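Side-chain contact in cerato-platanin 1 (Moniliophthora perniciosa, PDB 3SUJ), which is a secreted double-psi beta-barrel protein of the cerato-platanin family that binds zinc ions but whose precise function is unknown: residues 57-61 against 62-66. Numbering follows the deposited sequence.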
loop_
_atom_site.group_PDB
_atom_site.type_symbol
_atom_site.label_atom_id
_atom_site.label_comp_id
_atom_site.label_asym_id
_atom_site.label_seq_id
_atom_site.Cartn_x
_atom_site.Cartn_y
_atom_site.Cartn_z
ATOM N N SER A 57 -9.825 -9.336 -7.086
ATOM C CA SER A 57 -10.277 -9.236 -5.717
ATOM C C SER A 57 -11.149 -7.986 -5.513
ATOM O O SER A 57 -10.757 -6.856 -5.908
ATOM C CB SER A 57 -9.059 -9.020 -4.831
ATOM O OG SER A 57 -9.419 -8.669 -3.500
ATOM N N PRO A 58 -12.227 -8.092 -4.730
ATOM C CA PRO A 58 -13.013 -6.901 -4.386
ATOM C C PRO A 58 -12.268 -5.964 -3.488
ATOM O O PRO A 58 -12.732 -4.831 -3.325
ATOM C CB PRO A 58 -14.289 -7.478 -3.699
ATOM C CG PRO A 58 -14.276 -8.901 -4.125
ATOM C CD PRO A 58 -12.872 -9.365 -4.302
ATOM N N ASN A 59 -11.172 -6.386 -2.877
ATOM C CA ASN A 59 -10.345 -5.459 -2.097
ATOM C C ASN A 59 -9.427 -4.613 -2.965
ATOM O O ASN A 59 -8.738 -3.702 -2.441
ATOM C CB ASN A 59 -9.538 -6.222 -1.055
ATOM C CG ASN A 59 -10.443 -6.751 0.037
ATOM O OD1 ASN A 59 -11.347 -5.991 0.479
ATOM N ND2 ASN A 59 -10.236 -7.947 0.478
ATOM N N CYS A 60 -9.316 -4.880 -4.265
ATOM C CA CYS A 60 -8.455 -4.021 -5.110
ATOM C C CYS A 60 -8.925 -2.594 -5.014
ATOM O O CYS A 60 -10.125 -2.287 -5.127
ATOM C CB CYS A 60 -8.605 -4.492 -6.538
ATOM S SG CYS A 60 -7.690 -6.002 -6.929
ATOM N N GLY A 61 -7.999 -1.657 -4.893
ATOM C CA GLY A 61 -8.336 -0.254 -4.774
ATOM C C GLY A 61 -8.835 0.160 -3.404
ATOM O O GLY A 61 -9.197 1.341 -3.293
ATOM N N SER A 62 -8.867 -0.695 -2.424
ATOM C CA SER A 62 -9.291 -0.271 -1.082
ATOM C C SER A 62 -8.186 0.524 -0.409
ATOM O O SER A 62 -6.992 0.411 -0.748
ATOM C CB SER A 62 -9.555 -1.518 -0.195
ATOM O OG SER A 62 -10.755 -2.162 -0.425
ATOM N N CYS A 63 -8.589 1.331 0.545
ATOM C CA CYS A 63 -7.721 2.211 1.294
ATOM C C CYS A 63 -7.540 1.699 2.686
ATOM O O CYS A 63 -8.539 1.498 3.450
ATOM C CB CYS A 63 -8.373 3.585 1.322
ATOM S SG CYS A 63 -7.352 4.869 2.153
ATOM N N TYR A 64 -6.306 1.493 3.118
ATOM C CA TYR A 64 -5.997 0.959 4.446
ATOM C C TYR A 64 -5.260 1.986 5.243
ATOM O O TYR A 64 -4.185 2.496 4.780
ATOM C CB TYR A 64 -5.153 -0.339 4.328
ATOM C CG TYR A 64 -5.922 -1.451 3.730
ATOM C CD1 TYR A 64 -6.619 -2.337 4.559
ATOM C CD2 TYR A 64 -5.951 -1.698 2.376
ATOM C CE1 TYR A 64 -7.344 -3.414 4.060
ATOM C CE2 TYR A 64 -6.686 -2.797 1.869
ATOM C CZ TYR A 64 -7.309 -3.651 2.713
ATOM O OH TYR A 64 -8.014 -4.719 2.151
ATOM N N GLN A 65 -5.718 2.266 6.442
ATOM C CA GLN A 65 -4.978 3.051 7.390
ATOM C C GLN A 65 -4.067 2.164 8.183
ATOM O O GLN A 65 -4.501 1.184 8.820
ATOM C CB GLN A 65 -5.962 3.695 8.326
ATOM C CG GLN A 65 -5.267 4.591 9.407
ATOM C CD GLN A 65 -6.279 5.075 10.432
ATOM O OE1 GLN A 65 -7.081 4.238 10.924
ATOM N NE2 GLN A 65 -6.345 6.343 10.726
ATOM N N LEU A 66 -2.774 2.454 8.099
ATOM C CA LEU A 66 -1.748 1.681 8.787
ATOM C C LEU A 66 -1.090 2.574 9.806
ATOM O O LEU A 66 -0.590 3.611 9.460
ATOM C CB LEU A 66 -0.701 1.162 7.803
ATOM C CG LEU A 66 -1.242 0.394 6.604
ATOM C CD1 LEU A 66 -0.096 -0.025 5.626
ATOM C CD2 LEU A 66 -1.960 -0.849 7.005
HETATM O O HOH W 1 -11.974 -2.196 -2.990
#
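N59 and S62 close a type II beta turn, S62 N donating to N59 O (3.0 Å); it follows directly on a type I turn from S57 to C60, whose own bond runs from C60 N to S57 O (2.9 Å). S57 also opens an ST turn, its OG accepting from N59 N at 2.9 Å. G61 holds the third position of the second turn with positive phi (77°), a conformation suited to glycine. S62 CB packs on N59 O at 3.2 Å, and with chi1 at -78° OG lies beside its own backbone N and turns back over the turn. There S62 OG donates to a water (2.8 Å) that in turn donates to P58 O and C60 O, tying both turns together. Y64 reaches back along the chain until its OH meets N59 CG at 3.8 Å, the amide and ring planes 68° apart. Both polar ends of N59 are used: OD1 accepts from K117 NZ, which also bonds S62 OG, while ND2 donates to D51 O. Y64 lies close to D51, a zinc ligand in a structure of this protein, though no zinc is bound to it in this chain, and packs edge-to-face with F90. Disulfides tie C60 to C23 in an earlier loop and C63 to C123 in the C-terminal tail, as the chain enters strand 63-68 between antiparallel strands 111-118 and 76-83 of the barrel.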